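Local coordinates for prohead core protein protease (Enterobacteria phage T4, PDB 5JBL) that acts as the serine protease of the prohead inner core, switching itself on by self-cleavage after prohead assembly and then processing many prohead proteins, at residues G61-A66 and P156-R161; E91-K96 and E120-K125. The protein carries 3 engineered substitutions. One frame throughout, in Å; residues are numbered along the deposited sequence.

Contact 1: G61-A66 and P156-R161. Engineered in segment 61-66: Leu64 (natural residue Met). Engineered in segment 156-161: Ala159 (natural residue Ser).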
ATOM      1  N   GLY C  61      27.364   9.478   9.440  1.00 20.33           N
ATOM      2  CA  GLY C  61      28.682   9.095   8.946  1.00 20.82           C
ATOM      3  C   GLY C  61      28.940   9.734   7.592  1.00 18.66           C
ATOM      4  O   GLY C  61      28.365  10.772   7.261  1.00 22.78           O
ATOM      5  N   ILE C  62      29.799   9.079   6.820  1.00 20.15           N
ATOM      6  CA  ILE C  62      30.188   9.603   5.514  1.00 20.95           C
ATOM      7  C   ILE C  62      29.010   9.515   4.559  1.00 24.00           C
ATOM      8  O   ILE C  62      28.472   8.428   4.301  1.00 19.39           O
ATOM      9  CB  ILE C  62      31.405   8.850   4.966  1.00 19.59           C
ATOM     10  CG1 ILE C  62      32.636   9.180   5.817  1.00 26.61           C
ATOM     11  CG2 ILE C  62      31.625   9.184   3.492  1.00 24.27           C
ATOM     12  CD1 ILE C  62      33.860   8.359   5.472  1.00 30.31           C
ATOM     13  N   PHE C  63      28.604  10.662   4.019  1.00 13.91           N
ATOM     14  CA  PHE C  63      27.526  10.685   3.042  1.00 16.73           C
ATOM     15  C   PHE C  63      28.007  10.913   1.614  1.00 16.32           C
ATOM     16  O   PHE C  63      27.327  10.489   0.685  1.00 19.12           O
ATOM     17  CB  PHE C  63      26.502  11.776   3.389  1.00 21.52           C
ATOM     18  CG  PHE C  63      25.614  11.459   4.584  1.00 20.84           C
ATOM     19  CD1 PHE C  63      25.627  10.213   5.186  1.00 22.80           C
ATOM     20  CD2 PHE C  63      24.769  12.436   5.096  1.00 21.04           C
ATOM     21  CE1 PHE C  63      24.802   9.932   6.285  1.00 18.42           C
ATOM     22  CE2 PHE C  63      23.942  12.174   6.178  1.00 22.30           C
ATOM     23  CZ  PHE C  63      23.954  10.912   6.777  1.00 24.14           C
ATOM     24  N   LEU C  64      29.134  11.596   1.423  1.00 21.06           N
ATOM     25  CA  LEU C  64      29.734  11.818   0.113  1.00 23.76           C
ATOM     26  C   LEU C  64      31.240  11.954   0.291  1.00 22.21           C
ATOM     27  O   LEU C  64      31.730  12.261   1.383  1.00 23.05           O
ATOM     28  CB  LEU C  64      29.184  13.079  -0.580  1.00 26.73           C
ATOM     29  CG  LEU C  64      27.680  13.181  -0.860  1.00 31.54           C
ATOM     30  CD1 LEU C  64      26.984  13.886   0.296  1.00 27.65           C
ATOM     31  CD2 LEU C  64      27.408  13.889  -2.169  1.00 31.96           C
ATOM     32  N   GLN C  65      31.975  11.739  -0.794  1.00 24.50           N
ATOM     33  CA  GLN C  65      33.432  11.810  -0.757  1.00 17.52           C
ATOM     34  C   GLN C  65      33.970  12.543  -1.971  1.00 23.94           C
ATOM     35  O   GLN C  65      33.573  12.243  -3.099  1.00 23.32           O
ATOM     36  CB  GLN C  65      34.049  10.423  -0.712  1.00 21.40           C
ATOM     37  CG  GLN C  65      33.699   9.652   0.527  1.00 31.31           C
ATOM     38  CD  GLN C  65      34.378   8.314   0.550  1.00 34.25           C
ATOM     39  OE1 GLN C  65      33.913   7.369  -0.082  1.00 37.00           O
ATOM     40  NE2 GLN C  65      35.509   8.233   1.242  1.00 40.63           N
ATOM     41  N   ALA C  66      34.903  13.468  -1.733  1.00 19.51           N
ATOM     42  CA  ALA C  66      35.614  14.191  -2.774  1.00 27.04           C
ATOM     43  C   ALA C  66      36.966  13.544  -3.035  1.00 28.28           C
ATOM     44  O   ALA C  66      37.522  12.847  -2.180  1.00 31.30           O
ATOM     45  CB  ALA C  66      35.827  15.658  -2.371  1.00 28.73           C
ATOM     46  N   PRO C 156      22.237   0.064   6.343  1.00 13.65           N
ATOM     47  CA  PRO C 156      22.013   0.559   4.985  1.00 16.56           C
ATOM     48  C   PRO C 156      23.245   1.203   4.380  1.00 21.13           C
ATOM     49  O   PRO C 156      24.108   1.742   5.081  1.00 18.26           O
ATOM     50  CB  PRO C 156      20.898   1.594   5.169  1.00 18.96           C
ATOM     51  CG  PRO C 156      21.013   2.022   6.606  1.00 14.97           C
ATOM     52  CD  PRO C 156      21.494   0.829   7.359  1.00 22.74           C
ATOM     53  N   GLY C 157      23.294   1.165   3.043  1.00 17.07           N
ATOM     54  CA  GLY C 157      24.164   2.050   2.298  1.00 14.41           C
ATOM     55  C   GLY C 157      23.455   3.364   2.044  1.00 18.28           C
ATOM     56  O   GLY C 157      22.244   3.506   2.282  1.00 15.68           O
ATOM     57  N   VAL C 158      24.214   4.355   1.583  1.00 10.34           N
ATOM     58  CA  VAL C 158      23.606   5.626   1.215  1.00 13.44           C
ATOM     59  C   VAL C 158      23.959   5.935  -0.232  1.00 12.71           C
ATOM     60  O   VAL C 158      24.986   5.500  -0.763  1.00 14.97           O
ATOM     61  CB  VAL C 158      24.000   6.799   2.143  1.00 15.72           C
ATOM     62  CG1 VAL C 158      23.448   6.566   3.537  1.00 19.03           C
ATOM     63  CG2 VAL C 158      25.538   7.016   2.157  1.00 22.11           C
ATOM     64  N   ALA C 159      23.073   6.683  -0.875  1.00 15.51           N
ATOM     65  CA  ALA C 159      23.288   7.155  -2.230  1.00 15.54           C
ATOM     66  C   ALA C 159      22.934   8.626  -2.286  1.00 18.18           C
ATOM     67  O   ALA C 159      22.028   9.080  -1.576  1.00 16.19           O
ATOM     68  CB  ALA C 159      22.413   6.390  -3.254  1.00 12.06           C
ATOM     69  N   SER C 160      23.628   9.360  -3.153  1.00 14.54           N
ATOM     70  CA  SER C 160      23.292  10.752  -3.419  1.00 18.05           C
ATOM     71  C   SER C 160      22.769  10.870  -4.842  1.00 18.91           C
ATOM     72  O   SER C 160      23.027  10.006  -5.684  1.00 20.93           O
ATOM     73  CB  SER C 160      24.504  11.682  -3.210  1.00 14.15           C
ATOM     74  OG  SER C 160      25.588  11.338  -4.075  1.00 15.87           O
ATOM     75  N   ARG C 161      21.999  11.932  -5.086  1.00 18.68           N
ATOM     76  CA  ARG C 161      21.490  12.283  -6.406  1.00 20.46           C
ATOM     77  C   ARG C 161      21.892  13.709  -6.767  1.00 20.84           C
ATOM     78  O   ARG C 161      21.888  14.605  -5.917  1.00 24.49           O
ATOM     79  CB  ARG C 161      19.958  12.153  -6.472  1.00 19.45           C
ATOM     80  CG  ARG C 161      19.420  10.748  -6.284  1.00 22.31           C
ATOM     81  CD  ARG C 161      17.921  10.719  -6.529  1.00 21.51           C
ATOM     82  NE  ARG C 161      17.173  10.580  -5.294  1.00 17.13           N
ATOM     83  CZ  ARG C 161      15.892  10.885  -5.149  1.00 19.58           C
ATOM     84  NH1 ARG C 161      15.200  11.384  -6.168  1.00 20.35           N
ATOM     85  NH2 ARG C 161      15.306  10.695  -3.975  1.00 22.04           N
TER
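The ring of Phe63 meets Val158 obliquely, neither squarely over a face nor squarely at an edge: its CD1 lies 4.4 Å from Val158 CG2, while Ala133 and Val186, from two other strands, pack against the same side chain. The methyl CG2 of Val158 is the main point of touch. It reaches the opposing backbone as well, 3.9 Å from Ile62 O and 4.2 Å from Phe63 O, and so sits beside two successive carbonyl oxygens. With chi1 at -66°, CG1 lies anti to the carbonyl carbon and CG2 falls between the backbone N and that carbon, on the side of strand 62-65.

Next along the strand, Leu64, engineered in place of methionine, touches Ser160 by one branch: Leu64 CD2 is 3.7 Å from Ser160 OG and 3.8 Å from Ser160 CB. This contact is van der Waals; the polar partner of the hydroxyl is the indole NE1 of Trp30, whose side chain also packs on Leu64. No hydrogen bond joins the two segments. The strands belong to two different sheets. Their axes come within 7.1 Å and cross at -47°, and side chains of 156-161 meet both side chains and backbone of 61-66. Phe63 and Leu64 both face Val129 in a classic beta bulge.

Arg161, pointing away from strand 62-65, forms salt bridges to Asp187 and Glu101. In this buried packing of two sheets, strand 157-161 turns Val158 and Ser160 toward the strand of the other sheet, while Ala159, engineered from serine at an active-site position of this serine protease, has its CB pointing away.

Contact 2: E91-K96 and E120-K125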
ATOM      1  N   GLU C  91      19.975  25.551   0.694  1.00 20.95           N
ATOM      2  CA  GLU C  91      18.690  25.417   0.025  1.00 26.91           C
ATOM      3  C   GLU C  91      17.799  24.349   0.653  1.00 21.83           C
ATOM      4  O   GLU C  91      16.572  24.483   0.623  1.00 22.07           O
ATOM      5  CB  GLU C  91      18.919  25.097  -1.450  1.00 27.70           C
ATOM      6  CG  GLU C  91      19.421  26.294  -2.255  1.00 47.63           C
ATOM      7  CD  GLU C  91      20.032  25.894  -3.592  1.00 62.99           C
ATOM      8  OE1 GLU C  91      20.993  26.564  -4.033  1.00 70.46           O
ATOM      9  OE2 GLU C  91      19.558  24.910  -4.200  1.00 67.85           O
ATOM     10  N   GLN C  92      18.369  23.295   1.226  1.00 25.56           N
ATOM     11  CA  GLN C  92      17.533  22.189   1.684  1.00 19.47           C
ATOM     12  C   GLN C  92      17.715  21.851   3.154  1.00 18.74           C
ATOM     13  O   GLN C  92      16.717  21.679   3.871  1.00 19.85           O
ATOM     14  CB  GLN C  92      17.794  20.946   0.830  1.00 15.88           C
ATOM     15  CG  GLN C  92      17.339  21.083  -0.615  1.00 19.41           C
ATOM     16  CD  GLN C  92      17.087  19.735  -1.266  1.00 20.74           C
ATOM     17  OE1 GLN C  92      16.552  18.817  -0.631  1.00 19.59           O
ATOM     18  NE2 GLN C  92      17.480  19.601  -2.536  1.00 20.21           N
ATOM     19  N   VAL C  93      18.951  21.735   3.637  1.00 20.77           N
ATOM     20  CA  VAL C  93      19.148  21.281   5.015  1.00 20.83           C
ATOM     21  C   VAL C  93      18.622  22.319   6.000  1.00 20.51           C
ATOM     22  O   VAL C  93      17.771  22.015   6.846  1.00 17.68           O
ATOM     23  CB  VAL C  93      20.632  20.964   5.274  1.00 22.89           C
ATOM     24  CG1 VAL C  93      20.828  20.519   6.727  1.00 23.71           C
ATOM     25  CG2 VAL C  93      21.119  19.883   4.295  1.00 21.96           C
ATOM     26  N   LEU C  94      19.092  23.570   5.885  1.00 20.23           N
ATOM     27  CA  LEU C  94      18.696  24.611   6.827  1.00 20.60           C
ATOM     28  C   LEU C  94      17.235  25.029   6.667  1.00 25.63           C
ATOM     29  O   LEU C  94      16.659  25.613   7.597  1.00 23.68           O
ATOM     30  CB  LEU C  94      19.623  25.826   6.668  1.00 22.14           C
ATOM     31  CG  LEU C  94      21.072  25.500   7.052  1.00 22.19           C
ATOM     32  CD1 LEU C  94      22.011  26.714   6.906  1.00 23.92           C
ATOM     33  CD2 LEU C  94      21.119  24.913   8.474  1.00 22.55           C
ATOM     34  N   THR C  95      16.631  24.783   5.508  1.00 23.09           N
ATOM     35  CA  THR C  95      15.217  25.083   5.299  1.00 25.87           C
ATOM     36  C   THR C  95      14.309  23.921   5.683  1.00 20.04           C
ATOM     37  O   THR C  95      13.083  24.027   5.513  1.00 21.75           O
ATOM     38  CB  THR C  95      14.973  25.462   3.836  1.00 23.65           C
ATOM     39  OG1 THR C  95      15.326  24.353   3.003  1.00 24.83           O
ATOM     40  CG2 THR C  95      15.837  26.669   3.441  1.00 28.77           C
ATOM     41  N   LYS C  96      14.883  22.830   6.206  1.00 18.35           N
ATOM     42  CA  LYS C  96      14.140  21.654   6.672  1.00 17.32           C
ATOM     43  C   LYS C  96      13.430  20.934   5.519  1.00 16.73           C
ATOM     44  O   LYS C  96      12.333  20.413   5.679  1.00 19.59           O
ATOM     45  CB  LYS C  96      13.148  22.036   7.774  1.00 19.54           C
ATOM     46  CG  LYS C  96      13.774  22.738   8.981  1.00 21.52           C
ATOM     47  CD  LYS C  96      14.876  21.894   9.588  1.00 27.12           C
ATOM     48  CE  LYS C  96      15.421  22.520  10.864  1.00 46.33           C
ATOM     49  NZ  LYS C  96      16.503  21.685  11.468  1.00 51.33           N
ATOM     50  N   GLU C 120      19.670  16.385   8.897  1.00 16.33           N
ATOM     51  CA  GLU C 120      19.666  17.478   9.863  1.00 17.40           C
ATOM     52  C   GLU C 120      20.938  18.310   9.841  1.00 18.80           C
ATOM     53  O   GLU C 120      20.903  19.471  10.260  1.00 21.59           O
ATOM     54  CB  GLU C 120      19.483  16.947  11.296  1.00 21.25           C
ATOM     55  CG  GLU C 120      18.283  16.053  11.441  1.00 27.67           C
ATOM     56  CD  GLU C 120      17.890  15.844  12.891  1.00 33.47           C
ATOM     57  OE1 GLU C 120      18.773  15.908  13.772  1.00 36.77           O
ATOM     58  OE2 GLU C 120      16.692  15.617  13.139  1.00 29.44           O
ATOM     59  N   ASP C 121      22.050  17.753   9.379  1.00 16.37           N
ATOM     60  CA  ASP C 121      23.306  18.494   9.420  1.00 19.91           C
ATOM     61  C   ASP C 121      24.296  17.791   8.515  1.00 16.53           C
ATOM     62  O   ASP C 121      24.227  16.572   8.321  1.00 21.04           O
ATOM     63  CB  ASP C 121      23.864  18.593  10.848  1.00 33.25           C
ATOM     64  CG  ASP C 121      24.834  19.764  11.028  1.00 47.84           C
ATOM     65  OD1 ASP C 121      25.242  20.031  12.179  1.00 54.68           O
ATOM     66  OD2 ASP C 121      25.194  20.415  10.023  1.00 46.35           O
ATOM     67  N   MET C 122      25.185  18.571   7.929  1.00 19.85           N
ATOM     68  CA  MET C 122      26.268  18.037   7.113  1.00 20.76           C
ATOM     69  C   MET C 122      27.509  18.842   7.426  1.00 27.31           C
ATOM     70  O   MET C 122      27.415  20.028   7.731  1.00 24.94           O
ATOM     71  CB  MET C 122      25.981  18.088   5.597  1.00 21.65           C
ATOM     72  CG  MET C 122      24.851  17.176   5.152  1.00 27.90           C
ATOM     73  SD  MET C 122      24.439  17.314   3.402  1.00 34.54           S
ATOM     74  CE  MET C 122      25.774  16.404   2.660  1.00 39.66           C
ATOM     75  N   TRP C 123      28.668  18.190   7.378  1.00 22.17           N
ATOM     76  CA  TRP C 123      29.908  18.900   7.659  1.00 27.06           C
ATOM     77  C   TRP C 123      31.051  18.174   6.967  1.00 25.83           C
ATOM     78  O   TRP C 123      30.914  17.019   6.559  1.00 27.63           O
ATOM     79  CB  TRP C 123      30.146  19.032   9.174  1.00 30.09           C
ATOM     80  CG  TRP C 123      30.292  17.722   9.925  1.00 29.61           C
ATOM     81  CD1 TRP C 123      31.460  17.116  10.289  1.00 26.44           C
ATOM     82  CD2 TRP C 123      29.236  16.886  10.425  1.00 25.31           C
ATOM     83  NE1 TRP C 123      31.197  15.949  10.967  1.00 26.75           N
ATOM     84  CE2 TRP C 123      29.842  15.783  11.063  1.00 24.57           C
ATOM     85  CE3 TRP C 123      27.840  16.961  10.392  1.00 27.74           C
ATOM     86  CZ2 TRP C 123      29.103  14.764  11.662  1.00 25.76           C
ATOM     87  CZ3 TRP C 123      27.102  15.940  10.974  1.00 27.78           C
ATOM     88  CH2 TRP C 123      27.735  14.854  11.599  1.00 28.10           C
ATOM     89  N   TRP C 124      32.164  18.884   6.800  1.00 27.55           N
ATOM     90  CA  TRP C 124      33.349  18.345   6.138  1.00 28.29           C
ATOM     91  C   TRP C 124      34.364  17.830   7.157  1.00 29.86           C
ATOM     92  O   TRP C 124      34.534  18.403   8.234  1.00 28.43           O
ATOM     93  CB  TRP C 124      34.011  19.397   5.241  1.00 32.76           C
ATOM     94  CG  TRP C 124      33.302  19.654   3.927  1.00 34.38           C
ATOM     95  CD1 TRP C 124      32.305  20.560   3.699  1.00 32.71           C
ATOM     96  CD2 TRP C 124      33.553  19.011   2.658  1.00 30.89           C
ATOM     97  NE1 TRP C 124      31.915  20.522   2.373  1.00 28.83           N
ATOM     98  CE2 TRP C 124      32.661  19.579   1.715  1.00 22.39           C
ATOM     99  CE3 TRP C 124      34.429  18.004   2.235  1.00 25.33           C
ATOM    100  CZ2 TRP C 124      32.626  19.180   0.380  1.00 24.46           C
ATOM    101  CZ3 TRP C 124      34.401  17.615   0.900  1.00 26.66           C
ATOM    102  CH2 TRP C 124      33.504  18.202  -0.012  1.00 22.60           C
ATOM    103  N   LYS C 125      35.035  16.740   6.810  1.00 33.23           N
ATOM    104  CA  LYS C 125      36.163  16.232   7.587  1.00 36.60           C
ATOM    105  C   LYS C 125      37.193  15.760   6.561  1.00 38.28           C
ATOM    106  O   LYS C 125      37.083  14.650   6.029  1.00 31.16           O
ATOM    107  CB  LYS C 125      35.730  15.115   8.531  1.00 44.56           C
ATOM    108  CG  LYS C 125      36.866  14.310   9.150  1.00 53.69           C
ATOM    109  CD  LYS C 125      37.355  14.918  10.448  1.00 62.71           C
ATOM    110  CE  LYS C 125      36.322  14.759  11.554  1.00 66.39           C
ATOM    111  NZ  LYS C 125      36.831  15.286  12.848  1.00 66.81           N
TER
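Val93, in the last turn of helix 78-93, rests on strand 120-125 in a helix-on-sheet packing, close to a Schellman motif in which Lys96 takes positive phi. The van der Waals contacts come from the two methyls of this valine. CG1, anti to the backbone N (chi1 179°), lies against the strand backbone, 3.7 Å from Glu120 O and 4.0 Å from Asp121 N. CG2, anti to the carbonyl carbon, approaches the sulfur of Met122, with 4.3 Å between Val93 CG2 and Met122 SD. Tyr88, five residues earlier in the helix, touches both Val93 and Met122.

Among the charged groups, Glu120 points away from the helix; its carboxylate forms a salt bridge with Arg132 and is also hydrogen-bonded to Tyr58. Lys96 NZ stays 6.3 Å from Glu120 OE2, too far for a salt bridge, although the opposite charges may attract weakly.

Hydrogen bonds act within each segment and none crosses between them. Lys96 N to Val93 O, at 3.1 Å, closes a type I turn, and Lys96 also makes backbone hydrogen bonds to a second subunit of the pentamer. On the strand, Met122 N makes a weak, bent bond to Asp121 OD2, and Glu120 and Asp121 both face Arg132 in a classic beta bulge. Thr95 OG1 ties the turn back to the helix by donating to Glu91 O over 2.7 Å, approaching from above the carbonyl plane, 47° out of it.

Both contacts reach the antiparallel sheet, through 61-66 and 120-125; their centres are about 14 Å apart, and they touch directly: Leu64 CD1 of contact 1 meets Met122 CE of contact 2 at 3.7 Å, and Ala66 CB comes within 4.1 Å of Trp124 CZ3. A continuous series of van der Waals contacts leads from Val93 through Met122 and Leu64 to Ser160, next to Ala159. Contact 1 is the one close to catalysis: the side chain of Ser160 lies about 4 Å from that of Glu28, at an inferred autolysis site, and about 8 Å from that of Ala104, the other altered active-site residue. In contact 2, Met122 stays about 12 Å from Glu28, side chain to side chain.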